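28 kDa product (Pseudomonas syringae pv. phaseolicola, PDB 1UKF) acts as a papain-like cysteine protease that cleaves its own precursor, interacts with plant PBS1 in infected cells and can elicit the hypersensitive response. Local coordinates at residues D147-E152 and D169-L174; H120-R125 and H132-S137; F5-R10 and E152-R157; L105-A110 and A159-I164; P93-A98 and V178-E183. One frame throughout, in Å; residues are numbered along the deposited sequence.

Interaction 1 (D147-E152 and D169-L174); sequences DPNLGE and DHYNSL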
# COMPACT_ATOMS: atom_id res chain seq x y z
N ASP A 147 0.84 -5.67 2.41
CA ASP A 147 0.08 -4.97 3.44
C ASP A 147 0.91 -5.16 4.71
O ASP A 147 1.06 -6.29 5.18
CB ASP A 147 -1.30 -5.59 3.63
CG ASP A 147 -2.11 -4.87 4.69
OD1 ASP A 147 -1.51 -4.28 5.61
OD2 ASP A 147 -3.36 -4.90 4.61
N PRO A 148 1.47 -4.08 5.27
CA PRO A 148 2.28 -4.17 6.48
C PRO A 148 1.65 -4.97 7.63
O PRO A 148 2.37 -5.57 8.44
CB PRO A 148 2.51 -2.71 6.85
CG PRO A 148 2.54 -2.02 5.52
CD PRO A 148 1.39 -2.69 4.78
N ASN A 149 0.32 -4.99 7.73
CA ASN A 149 -0.36 -5.72 8.79
C ASN A 149 -0.44 -7.22 8.54
O ASN A 149 -0.61 -8.00 9.48
CB ASN A 149 -1.81 -5.25 8.97
CG ASN A 149 -1.92 -3.85 9.52
OD1 ASN A 149 -1.12 -3.41 10.34
ND2 ASN A 149 -2.97 -3.14 9.10
N LEU A 150 -0.31 -7.63 7.28
CA LEU A 150 -0.49 -9.03 6.90
C LEU A 150 0.66 -9.75 6.20
O LEU A 150 0.89 -10.94 6.45
CB LEU A 150 -1.73 -9.14 6.02
CG LEU A 150 -3.03 -8.60 6.63
CD1 LEU A 150 -4.08 -8.41 5.55
CD2 LEU A 150 -3.52 -9.57 7.71
N GLY A 151 1.37 -9.05 5.33
CA GLY A 151 2.46 -9.67 4.61
C GLY A 151 2.31 -9.46 3.11
O GLY A 151 1.65 -8.50 2.68
N GLU A 152 2.91 -10.34 2.32
CA GLU A 152 2.85 -10.21 0.87
C GLU A 152 1.91 -11.22 0.24
O GLU A 152 1.84 -12.39 0.65
CB GLU A 152 4.25 -10.36 0.26
CG GLU A 152 4.29 -9.98 -1.23
CD GLU A 152 5.69 -9.99 -1.83
OE1 GLU A 152 6.62 -9.47 -1.18
OE2 GLU A 152 5.84 -10.51 -2.95
N ASP A 169 -12.61 -6.97 2.23
CA ASP A 169 -13.50 -7.74 3.09
C ASP A 169 -12.84 -8.06 4.42
O ASP A 169 -13.49 -8.11 5.46
CB ASP A 169 -13.93 -9.04 2.40
CG ASP A 169 -14.80 -8.80 1.18
OD1 ASP A 169 -15.50 -7.77 1.14
OD2 ASP A 169 -14.79 -9.65 0.28
N HIS A 170 -11.53 -8.28 4.38
CA HIS A 170 -10.77 -8.59 5.58
C HIS A 170 -10.93 -7.46 6.60
O HIS A 170 -11.26 -7.69 7.76
CB HIS A 170 -9.28 -8.76 5.25
CG HIS A 170 -8.40 -8.78 6.46
ND1 HIS A 170 -8.29 -9.88 7.29
CD2 HIS A 170 -7.60 -7.83 6.99
CE1 HIS A 170 -7.47 -9.60 8.28
NE2 HIS A 170 -7.04 -8.36 8.13
N TYR A 171 -10.69 -6.23 6.15
CA TYR A 171 -10.80 -5.09 7.05
C TYR A 171 -12.24 -4.82 7.47
O TYR A 171 -12.50 -4.52 8.63
CB TYR A 171 -10.17 -3.85 6.42
CG TYR A 171 -8.66 -3.90 6.49
CD1 TYR A 171 -7.89 -4.24 5.38
CD2 TYR A 171 -8.00 -3.69 7.70
CE1 TYR A 171 -6.50 -4.36 5.47
CE2 TYR A 171 -6.62 -3.81 7.81
CZ TYR A 171 -5.88 -4.15 6.70
OH TYR A 171 -4.51 -4.29 6.82
N ASN A 172 -13.18 -4.94 6.54
CA ASN A 172 -14.58 -4.71 6.89
C ASN A 172 -15.04 -5.73 7.93
O ASN A 172 -15.82 -5.39 8.83
CB ASN A 172 -15.47 -4.80 5.65
CG ASN A 172 -15.18 -3.70 4.65
OD1 ASN A 172 -14.86 -2.57 5.03
ND2 ASN A 172 -15.31 -4.02 3.36
N SER A 173 -14.55 -6.96 7.83
CA SER A 173 -14.92 -8.01 8.78
C SER A 173 -14.40 -7.70 10.18
O SER A 173 -14.89 -8.25 11.17
CB SER A 173 -14.39 -9.37 8.32
OG SER A 173 -12.99 -9.48 8.52
N LEU A 174 -13.40 -6.83 10.26
CA LEU A 174 -12.81 -6.44 11.54
C LEU A 174 -13.36 -5.09 12.00
O LEU A 174 -12.85 -4.49 12.94
CB LEU A 174 -11.29 -6.36 11.42
CG LEU A 174 -10.57 -7.68 11.14
CD1 LEU A 174 -9.10 -7.41 10.88
CD2 LEU A 174 -10.74 -8.62 12.33

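Interaction 2 (H120-R125 and H132-S137); sequences HLLSLR and HAIACS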
# COMPACT_ATOMS: atom_id res chain seq x y z
N HIS A 120 2.32 1.17 -7.09
CA HIS A 120 1.47 2.08 -6.35
C HIS A 120 1.65 2.01 -4.85
O HIS A 120 1.95 0.96 -4.29
CB HIS A 120 -0.02 1.78 -6.57
CG HIS A 120 -0.52 2.04 -7.95
ND1 HIS A 120 -1.25 3.16 -8.29
CD2 HIS A 120 -0.44 1.29 -9.07
CE1 HIS A 120 -1.59 3.10 -9.56
NE2 HIS A 120 -1.11 1.97 -10.06
N LEU A 121 1.44 3.15 -4.22
CA LEU A 121 1.39 3.23 -2.77
C LEU A 121 -0.12 3.45 -2.69
O LEU A 121 -0.67 4.27 -3.44
CB LEU A 121 2.11 4.47 -2.22
CG LEU A 121 1.91 4.67 -0.71
CD1 LEU A 121 2.56 3.54 0.07
CD2 LEU A 121 2.51 6.00 -0.30
N LEU A 122 -0.81 2.70 -1.84
CA LEU A 122 -2.26 2.85 -1.72
C LEU A 122 -2.61 3.18 -0.28
O LEU A 122 -1.97 2.69 0.65
CB LEU A 122 -2.98 1.56 -2.12
CG LEU A 122 -2.71 0.95 -3.50
CD1 LEU A 122 -3.43 -0.38 -3.61
CD2 LEU A 122 -3.19 1.90 -4.58
N SER A 123 -3.62 4.01 -0.10
CA SER A 123 -4.05 4.34 1.25
C SER A 123 -5.49 3.91 1.44
O SER A 123 -6.35 4.18 0.60
CB SER A 123 -3.89 5.85 1.51
OG SER A 123 -4.55 6.62 0.53
N LEU A 124 -5.75 3.19 2.53
CA LEU A 124 -7.09 2.73 2.86
C LEU A 124 -7.64 3.71 3.88
O LEU A 124 -7.03 3.92 4.93
CB LEU A 124 -7.06 1.32 3.46
CG LEU A 124 -6.38 0.23 2.63
CD1 LEU A 124 -6.49 -1.11 3.35
CD2 LEU A 124 -7.04 0.14 1.26
N ARG A 125 -8.78 4.32 3.56
CA ARG A 125 -9.40 5.27 4.46
C ARG A 125 -10.53 4.61 5.23
O ARG A 125 -11.66 4.50 4.74
CB ARG A 125 -9.94 6.46 3.68
N HIS A 132 -4.48 3.70 6.48
CA HIS A 132 -3.55 2.57 6.44
C HIS A 132 -2.97 2.42 5.04
O HIS A 132 -3.70 2.23 4.06
CB HIS A 132 -4.24 1.27 6.84
CG HIS A 132 -3.34 0.09 6.78
ND1 HIS A 132 -2.18 0.00 7.52
CD2 HIS A 132 -3.40 -1.05 6.05
CE1 HIS A 132 -1.57 -1.14 7.25
NE2 HIS A 132 -2.29 -1.80 6.36
N ALA A 133 -1.65 2.46 4.96
CA ALA A 133 -0.96 2.37 3.69
C ALA A 133 -0.49 0.97 3.34
O ALA A 133 -0.02 0.23 4.20
CB ALA A 133 0.22 3.32 3.69
N ILE A 134 -0.63 0.62 2.07
CA ILE A 134 -0.18 -0.66 1.54
C ILE A 134 0.48 -0.34 0.20
O ILE A 134 0.46 0.81 -0.25
CB ILE A 134 -1.34 -1.67 1.34
CG1 ILE A 134 -2.36 -1.14 0.32
CG2 ILE A 134 -2.01 -1.94 2.69
CD1 ILE A 134 -3.49 -2.11 0.02
N ALA A 135 1.08 -1.33 -0.44
CA ALA A 135 1.74 -1.08 -1.72
C ALA A 135 1.57 -2.26 -2.65
O ALA A 135 1.26 -3.37 -2.24
CB ALA A 135 3.23 -0.80 -1.50
N CYS A 136 1.78 -2.01 -3.94
CA CYS A 136 1.68 -3.08 -4.91
C CYS A 136 2.54 -2.78 -6.13
O CYS A 136 2.86 -1.63 -6.41
CB CYS A 136 0.21 -3.32 -5.33
SG CYS A 136 -0.65 -1.92 -6.06
N SER A 137 2.93 -3.84 -6.82
CA SER A 137 3.77 -3.74 -8.00
C SER A 137 3.37 -4.85 -8.95
O SER A 137 3.22 -6.00 -8.54
CB SER A 137 5.24 -3.88 -7.61
OG SER A 137 6.07 -3.86 -8.76

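Interaction 3 (F5-R10 and E152-R157); sequences FSVASR and EFQSSR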
# COMPACT_ATOMS: atom_id res chain seq x y z
N PHE A 5 -4.06 -16.22 -1.67
CA PHE A 5 -3.13 -15.36 -2.39
C PHE A 5 -1.86 -15.07 -1.59
O PHE A 5 -0.93 -14.45 -2.10
CB PHE A 5 -3.79 -14.03 -2.76
CG PHE A 5 -4.95 -14.17 -3.70
CD1 PHE A 5 -6.26 -14.07 -3.24
CD2 PHE A 5 -4.73 -14.41 -5.06
CE1 PHE A 5 -7.33 -14.21 -4.12
CE2 PHE A 5 -5.80 -14.55 -5.94
CZ PHE A 5 -7.11 -14.45 -5.47
N SER A 6 -1.83 -15.51 -0.34
CA SER A 6 -0.67 -15.27 0.51
C SER A 6 0.59 -15.99 0.05
O SER A 6 0.56 -17.19 -0.23
CB SER A 6 -0.98 -15.69 1.95
OG SER A 6 0.16 -15.54 2.77
N VAL A 7 1.70 -15.26 -0.03
CA VAL A 7 2.97 -15.87 -0.41
C VAL A 7 3.98 -15.75 0.73
O VAL A 7 4.94 -16.53 0.80
CB VAL A 7 3.56 -15.26 -1.71
CG1 VAL A 7 2.72 -15.68 -2.90
CG2 VAL A 7 3.63 -13.75 -1.61
N ALA A 8 3.77 -14.78 1.61
CA ALA A 8 4.65 -14.59 2.76
C ALA A 8 3.90 -13.82 3.84
O ALA A 8 3.86 -12.58 3.83
CB ALA A 8 5.91 -13.84 2.35
N SER A 9 3.30 -14.55 4.76
CA SER A 9 2.54 -13.96 5.86
C SER A 9 3.48 -13.38 6.90
O SER A 9 4.42 -14.05 7.34
CB SER A 9 1.64 -15.02 6.50
OG SER A 9 0.91 -14.48 7.58
N ARG A 10 3.23 -12.14 7.31
CA ARG A 10 4.07 -11.49 8.31
C ARG A 10 3.46 -10.16 8.72
O ARG A 10 3.28 -9.27 7.90
CB ARG A 10 5.47 -11.25 7.75
CG ARG A 10 6.57 -11.16 8.83
CD ARG A 10 6.87 -12.54 9.40
NE ARG A 10 7.32 -13.45 8.34
CZ ARG A 10 8.55 -13.49 7.86
NH1 ARG A 10 9.49 -12.69 8.36
NH2 ARG A 10 8.85 -14.31 6.86
N GLU A 152 2.91 -10.34 2.32
CA GLU A 152 2.85 -10.21 0.87
C GLU A 152 1.91 -11.22 0.24
O GLU A 152 1.84 -12.39 0.65
CB GLU A 152 4.25 -10.36 0.26
CG GLU A 152 4.29 -9.98 -1.23
CD GLU A 152 5.69 -9.99 -1.83
OE1 GLU A 152 6.62 -9.47 -1.18
OE2 GLU A 152 5.84 -10.51 -2.95
N PHE A 153 1.18 -10.75 -0.77
CA PHE A 153 0.22 -11.56 -1.51
C PHE A 153 0.57 -11.44 -2.99
O PHE A 153 1.17 -10.45 -3.41
CB PHE A 153 -1.20 -11.05 -1.30
CG PHE A 153 -1.63 -11.04 0.14
CD1 PHE A 153 -1.25 -10.00 0.99
CD2 PHE A 153 -2.39 -12.09 0.66
CE1 PHE A 153 -1.62 -10.01 2.33
CE2 PHE A 153 -2.76 -12.11 2.00
CZ PHE A 153 -2.37 -11.06 2.84
N GLN A 154 0.20 -12.45 -3.76
CA GLN A 154 0.46 -12.44 -5.19
C GLN A 154 -0.67 -13.10 -5.94
O GLN A 154 -1.32 -14.03 -5.44
CB GLN A 154 1.78 -13.16 -5.50
CG GLN A 154 3.02 -12.35 -5.15
CD GLN A 154 4.30 -13.10 -5.45
OE1 GLN A 154 4.33 -13.96 -6.33
NE2 GLN A 154 5.37 -12.75 -4.74
N SER A 155 -0.92 -12.61 -7.15
CA SER A 155 -1.96 -13.15 -8.01
C SER A 155 -1.60 -12.82 -9.44
O SER A 155 -0.67 -12.06 -9.70
CB SER A 155 -3.31 -12.50 -7.69
OG SER A 155 -3.38 -11.16 -8.18
N SER A 156 -2.32 -13.42 -10.38
CA SER A 156 -2.10 -13.10 -11.77
C SER A 156 -2.82 -11.76 -11.91
O SER A 156 -3.57 -11.37 -11.01
CB SER A 156 -2.79 -14.14 -12.65
OG SER A 156 -4.18 -14.16 -12.37
N ARG A 157 -2.60 -11.05 -13.01
CA ARG A 157 -3.31 -9.79 -13.18
C ARG A 157 -4.81 -10.12 -13.24
O ARG A 157 -5.64 -9.35 -12.77
CB ARG A 157 -2.87 -9.07 -14.46
CG ARG A 157 -1.38 -8.75 -14.52
CD ARG A 157 -1.07 -7.64 -15.53
NE ARG A 157 -1.56 -7.92 -16.87
CZ ARG A 157 -0.80 -8.25 -17.91
NH1 ARG A 157 0.51 -8.37 -17.78
NH2 ARG A 157 -1.36 -8.43 -19.10
O HOH W 1 0.55 -12.97 3.26

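Interaction 4 (L105-A110 and A159-I164); sequences LGQTVA and AAPQLI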
# COMPACT_ATOMS: atom_id res chain seq x y z
N LEU A 105 -15.40 -2.39 -5.97
CA LEU A 105 -14.25 -1.62 -5.51
C LEU A 105 -12.97 -2.34 -5.93
O LEU A 105 -12.06 -1.73 -6.49
CB LEU A 105 -14.29 -1.46 -3.99
CG LEU A 105 -13.09 -0.79 -3.32
CD1 LEU A 105 -12.84 0.57 -3.95
CD2 LEU A 105 -13.35 -0.66 -1.83
N GLY A 106 -12.92 -3.64 -5.66
CA GLY A 106 -11.76 -4.43 -6.02
C GLY A 106 -11.49 -4.40 -7.51
O GLY A 106 -10.34 -4.34 -7.94
N GLN A 107 -12.56 -4.44 -8.31
CA GLN A 107 -12.43 -4.42 -9.76
C GLN A 107 -11.87 -3.09 -10.26
O GLN A 107 -10.96 -3.07 -11.09
CB GLN A 107 -13.79 -4.68 -10.41
CG GLN A 107 -13.76 -4.60 -11.93
CD GLN A 107 -12.77 -5.57 -12.55
OE1 GLN A 107 -12.89 -6.78 -12.38
NE2 GLN A 107 -11.79 -5.04 -13.27
N THR A 108 -12.42 -1.99 -9.76
CA THR A 108 -11.97 -0.67 -10.18
C THR A 108 -10.50 -0.45 -9.82
O THR A 108 -9.71 0.01 -10.64
CB THR A 108 -12.81 0.45 -9.53
OG1 THR A 108 -14.18 0.28 -9.91
CG2 THR A 108 -12.33 1.82 -9.98
N VAL A 109 -10.14 -0.78 -8.58
CA VAL A 109 -8.76 -0.62 -8.14
C VAL A 109 -7.83 -1.53 -8.93
O VAL A 109 -6.74 -1.12 -9.33
CB VAL A 109 -8.63 -0.90 -6.62
CG1 VAL A 109 -7.16 -0.84 -6.21
CG2 VAL A 109 -9.44 0.13 -5.83
N ALA A 110 -8.26 -2.77 -9.16
CA ALA A 110 -7.45 -3.72 -9.91
C ALA A 110 -7.17 -3.21 -11.32
O ALA A 110 -6.06 -3.36 -11.84
CB ALA A 110 -8.15 -5.07 -9.98
N ALA A 159 -6.59 -12.35 -11.61
CA ALA A 159 -7.21 -12.54 -10.30
C ALA A 159 -7.03 -11.38 -9.32
O ALA A 159 -7.51 -11.45 -8.19
CB ALA A 159 -6.68 -13.83 -9.68
N ALA A 160 -6.37 -10.32 -9.75
CA ALA A 160 -6.15 -9.16 -8.89
C ALA A 160 -7.45 -8.63 -8.26
O ALA A 160 -7.47 -8.24 -7.10
CB ALA A 160 -5.44 -8.05 -9.65
N PRO A 161 -8.56 -8.60 -9.03
CA PRO A 161 -9.80 -8.10 -8.44
C PRO A 161 -10.23 -8.91 -7.22
O PRO A 161 -10.76 -8.36 -6.25
CB PRO A 161 -10.81 -8.23 -9.58
CG PRO A 161 -9.96 -8.02 -10.79
CD PRO A 161 -8.72 -8.84 -10.48
N GLN A 162 -10.00 -10.22 -7.28
CA GLN A 162 -10.37 -11.12 -6.19
C GLN A 162 -9.48 -10.90 -4.98
O GLN A 162 -9.95 -10.93 -3.84
CB GLN A 162 -10.26 -12.57 -6.65
N LEU A 163 -8.20 -10.66 -5.23
CA LEU A 163 -7.25 -10.42 -4.15
C LEU A 163 -7.60 -9.11 -3.44
O LEU A 163 -7.68 -9.06 -2.21
CB LEU A 163 -5.82 -10.37 -4.70
CG LEU A 163 -4.69 -9.86 -3.79
CD1 LEU A 163 -4.80 -10.46 -2.40
CD2 LEU A 163 -3.36 -10.21 -4.43
N ILE A 164 -7.82 -8.05 -4.21
CA ILE A 164 -8.15 -6.77 -3.62
C ILE A 164 -9.49 -6.83 -2.87
O ILE A 164 -9.61 -6.28 -1.77
CB ILE A 164 -8.19 -5.66 -4.68
CG1 ILE A 164 -6.81 -5.57 -5.34
CG2 ILE A 164 -8.57 -4.33 -4.05
CD1 ILE A 164 -6.73 -4.59 -6.50

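Interaction 5 (P93-A98 and V178-E183); sequences PKTVHA and VACVNE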
# COMPACT_ATOMS: atom_id res chain seq x y z
N PRO A 93 -3.35 11.74 -7.65
CA PRO A 93 -3.86 10.65 -6.81
C PRO A 93 -5.34 10.40 -7.11
O PRO A 93 -6.13 11.34 -7.19
CB PRO A 93 -3.63 11.17 -5.40
CG PRO A 93 -2.37 11.97 -5.55
CD PRO A 93 -2.63 12.73 -6.84
N LYS A 94 -5.70 9.13 -7.28
CA LYS A 94 -7.08 8.77 -7.57
C LYS A 94 -7.79 8.22 -6.35
O LYS A 94 -7.22 7.45 -5.58
CB LYS A 94 -7.12 7.73 -8.70
CG LYS A 94 -8.52 7.31 -9.08
CD LYS A 94 -8.50 6.30 -10.22
CE LYS A 94 -9.90 5.84 -10.57
NZ LYS A 94 -9.89 4.85 -11.67
N THR A 95 -9.05 8.61 -6.17
CA THR A 95 -9.83 8.15 -5.04
C THR A 95 -10.99 7.28 -5.52
O THR A 95 -11.84 7.73 -6.28
CB THR A 95 -10.42 9.34 -4.24
OG1 THR A 95 -9.36 10.18 -3.77
CG2 THR A 95 -11.22 8.83 -3.05
N VAL A 96 -10.99 6.02 -5.09
CA VAL A 96 -12.06 5.10 -5.46
C VAL A 96 -12.92 4.89 -4.22
O VAL A 96 -12.43 4.40 -3.20
CB VAL A 96 -11.50 3.74 -5.94
CG1 VAL A 96 -12.64 2.84 -6.40
CG2 VAL A 96 -10.51 3.96 -7.07
N HIS A 97 -14.19 5.28 -4.31
CA HIS A 97 -15.10 5.13 -3.18
C HIS A 97 -15.71 3.74 -3.10
O HIS A 97 -15.87 3.06 -4.11
CB HIS A 97 -16.21 6.19 -3.26
CG HIS A 97 -15.70 7.60 -3.23
ND1 HIS A 97 -15.21 8.24 -4.34
CD2 HIS A 97 -15.57 8.48 -2.20
CE1 HIS A 97 -14.80 9.45 -4.01
NE2 HIS A 97 -15.01 9.62 -2.72
N ALA A 98 -16.06 3.33 -1.89
CA ALA A 98 -16.64 2.02 -1.65
C ALA A 98 -18.10 1.89 -2.09
O ALA A 98 -18.77 0.92 -1.74
CB ALA A 98 -16.52 1.66 -0.17
N VAL A 178 -13.75 0.28 4.89
CA VAL A 178 -12.92 0.99 3.92
C VAL A 178 -13.83 1.91 3.12
O VAL A 178 -14.48 1.48 2.16
CB VAL A 178 -12.22 0.00 2.96
CG1 VAL A 178 -11.31 0.77 2.01
CG2 VAL A 178 -11.43 -1.02 3.76
N ALA A 179 -13.88 3.18 3.52
CA ALA A 179 -14.72 4.17 2.86
C ALA A 179 -14.24 4.45 1.44
O ALA A 179 -15.04 4.66 0.53
CB ALA A 179 -14.73 5.46 3.67
N CYS A 180 -12.92 4.45 1.26
CA CYS A 180 -12.34 4.69 -0.05
C CYS A 180 -10.88 4.27 -0.07
O CYS A 180 -10.27 4.01 0.97
CB CYS A 180 -12.45 6.17 -0.44
SG CYS A 180 -11.43 7.31 0.52
N VAL A 181 -10.33 4.18 -1.28
CA VAL A 181 -8.94 3.81 -1.47
C VAL A 181 -8.30 4.89 -2.32
O VAL A 181 -8.81 5.23 -3.39
CB VAL A 181 -8.82 2.47 -2.22
CG1 VAL A 181 -7.35 2.16 -2.50
CG2 VAL A 181 -9.44 1.35 -1.40
N ASN A 182 -7.19 5.45 -1.85
CA ASN A 182 -6.48 6.46 -2.62
C ASN A 182 -5.32 5.77 -3.31
O ASN A 182 -4.60 4.98 -2.70
CB ASN A 182 -5.93 7.57 -1.72
CG ASN A 182 -7.00 8.25 -0.91
OD1 ASN A 182 -7.96 8.80 -1.46
ND2 ASN A 182 -6.85 8.21 0.40
N GLU A 183 -5.14 6.07 -4.59
CA GLU A 183 -4.07 5.46 -5.37
C GLU A 183 -2.98 6.47 -5.70
O GLU A 183 -3.27 7.56 -6.19
CB GLU A 183 -4.62 4.89 -6.68
CG GLU A 183 -5.82 3.98 -6.53
CD GLU A 183 -6.42 3.63 -7.88
OE1 GLU A 183 -5.97 4.18 -8.90
OE2 GLU A 183 -7.35 2.81 -7.92

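Interaction 1 (D147-E152 and D169-L174)
The first torsion of D147 (chi1 -179°) carries its carboxylate off the chain toward Y171, and that of Y171 sets the ring opposite the carbonyl carbon and beside its N, from where the phenol reaches out of the helix to the loop. Y171 OH donates to D147 OD2 at 2.6 Å, on the syn side and 16° out of the carboxylate plane. Ring and carboxylate are nearly coplanar, and OD2 lies at the ring edge. N149 ND2 gives the same OH a second, nearly straight bond of 3.0 Å, with OH in its amide plane; that plane stands 55° from the ring. Donating once and accepting once, the hydroxyl is fixed in rotation. D147 belongs to the Cys-His-Asp triad of this papain-like protease: its OD1 bonds H132 NE2, so Y171 acts as a second-shell residue that holds the other carboxylate oxygen. OD1 also takes N149 N at 2.9 Å from above the carboxylate plane, an Asx turn, while L150 N and G151 N both bond D147 O in a classic beta bulge. Beside the phenol, L150 lays both methyls against one face of the H170 ring: CD1 lies 4.2 Å from the centroid (CH-pi), and CD2 comes to 3.7 Å from H170 NE2. H170 in turn puts its CD2 over the centre of the Y171 ring, 3.8 Å above the plane.

Interaction 2 (H120-R125 and H132-S137)
L122 and I134 pair in the middle of a beta hairpin, strands 119-126 and 130-139, inside the antiparallel sheet of the papain-like fold. Straight bonds of 2.8 Å from L122 N to I134 O and from I134 N to L122 O tie this hydrogen-bonded pair, and H120-C136 and L124-H132 repeat the pattern on either side, except that H132 N to L124 O is weak. The six residues of these pairs form one face, and here the strands mesh. I134 holds CG1 between its backbone N and carbonyl carbon (chi1 62°), which lays the ethyl arm obliquely across L122: CG1 rests on L122 CB at 3.7 Å, and CD1 drops into the notch between L122 CD1, 4.0 Å away, and the more distant CD2 of L124. The sulfur of C136, with a similar first torsion, is the next bump along the strand; SG fills the notch between H120 CB, at 3.8 Å, and L122 CD1. V113 of helix 102-113 closes over H120, L122 and C136. At the other end L124 and H132 lie side by side, pointing the same way, with L124 CD1 at the edge of the imidazole. H132 is the catalytic histidine, partner of D147, its nearest side-chain atoms about 4 Å from those of C18. On the opposite face A133 and A135 are low; L121 bends over the backbone beside them, and helix 18-27 packs here through S22, W25 and L26. The methyl CD1 of L121 settles 3.5 Å from I134 O.

Interaction 3 (F5-R10 and E152-R157)
F5 and S155 meet where the N-terminal edge strand 6-9 joins strand 151-156, adding an outermost antiparallel strand to the sheet of the papain-like fold. F5 CD2 touches S155 CB at 3.5 Å, while the carbonyl O of Q154 lies at the edge of the F5 ring, in its plane, and L163 of helix 160-173 packs beside it. F153 projects from the same face of the sheet as S6, its CD2-CE2 side set obliquely against S6 N and the S6 side chain. V7 instead stands against Q154, the two side chains crossing at about a right angle. V7 CG1 presses on Q154 CB at 3.7 Å, while CG2, lodged between its own N and carbonyl carbon, lies against E152 O and, farther off, E152 CG and Q154 NE2. The Q154 amide is fixed by further bonds: NE2 donates in its own plane to E152 OE2 on the anti side, and OE1 bonds Q142. E152 OE2 is also salt-bridged to R37, and E152 OE1 takes W25 NE1, so the carboxylate is well gripped. The backbone register slips by one residue here. Q154 N reaches F5 O at 2.8 Å, but E152 O then accepts both V7 N, at 3.0 Å, and A8 N, at 3.2 Å, from the same face of its plane, a classic beta bulge; E152 N returns a bond to A8 O. A water over the rim of the F153 face links the strands, 2.6 Å from S6 OG and donating to E152 O at 3.0 Å.

Interaction 4 (L105-A110 and A159-I164)
A110 and P161 meet closely between helix 102-113 and the start of helix 160-173, A110 CB lying 3.6 Å from P161 CG. The same methyl also touches A160 CB, at 4.0 Å, and I164 CD1, at 3.8 Å. I164 extends toward the other helix: its CG1 stands opposite the carbonyl carbon (chi1 -60°) and its chain is extended beyond, which sends CD1 between A110 and V109 CG1, 3.8 Å from the latter. Both helices pack on the sheet of the papain-like fold, A160 and L163 on F143 and S155, L105 and T108 on V96. A second group is side chain on backbone. I164 CG2 lies 3.8 Å from G106 CA, and CD1 also comes up to A110 N. G106, with no side chain, lets the turn carrying P161 and I164 settle against its main chain, and the short segment axes approach to 7.7 Å at 124°. The third kind is polar against apolar: Q107, bent at chi2, doubles back alongside P161 with OE1 3.6 Å from P161 CG. The contact between these two helix turns therefore rests on dispersion and close fit, not on directional polar bonds between them.

Interaction 5 (P93-A98 and V178-E183)
E183 lies side by side with K94 where strands 88-97 and 178-187 pair, antiparallel, at one margin of the papain-like sheet. E183 CB starts 3.8 Å from K94 O, and CG, set opposite its own carbonyl carbon (chi1 -51°), stays close to the same oxygen. Beyond CG the chain is extended and carries the carboxylate up alongside K94, between it and V96: CD lies between K94 CD and V96 CG2, OE1 rests 3.6 Å from K94 CD, and OE2 comes to 3.5 Å from V96 CG2. E183 OE1 and K94 NZ are 4.8 Å apart, too far for contact though probably attracting; the extended lysine ends in a salt bridge with D112. OE2 of E183 is also close to D112, two like charges, which could raise the proton affinity of one of them. In the backbone, E183 N bonds K94 O at 2.7 Å in the carbonyl plane, and K94 N uses a lone pair of E183 O. V96 and V181 exchange a further pair of bonds, V96 N to V181 O at 2.9 Å, and A98 N reaches A179 O from above its plane. V96 packs against L105 and T108 of helix 102-113. The other face carries T95, H97, C180 and N182; F75 of helix 73-84 covers T95 and N182, and N182 ND2 bonds S123. T95 CG2 lies over the rim of the H97 ring face and 3.9 Å from C180 SG.

Four of the contacts reach one antiparallel sheet: interaction 2 is its buried middle, near the centre of the chain, while interactions 3 and 5 add its outermost strands and are only partly buried. Interaction 4 is also buried but joins two helices through apolar fit. Interactions 1 and 4 use opposite ends of helix 160-173, and interactions 1 and 3 share E152 on strand 151-156. Chemistry follows place. In interaction 1, which meets interaction 2 at the catalytic D147-H132 bond, the polar bonds across the contact are made by side chains, whereas interactions 2, 3 and 5 rest chiefly on backbone ladders, with charged side chains at the margins in 3 and 5. S123 and N182 link interactions 2 and 5.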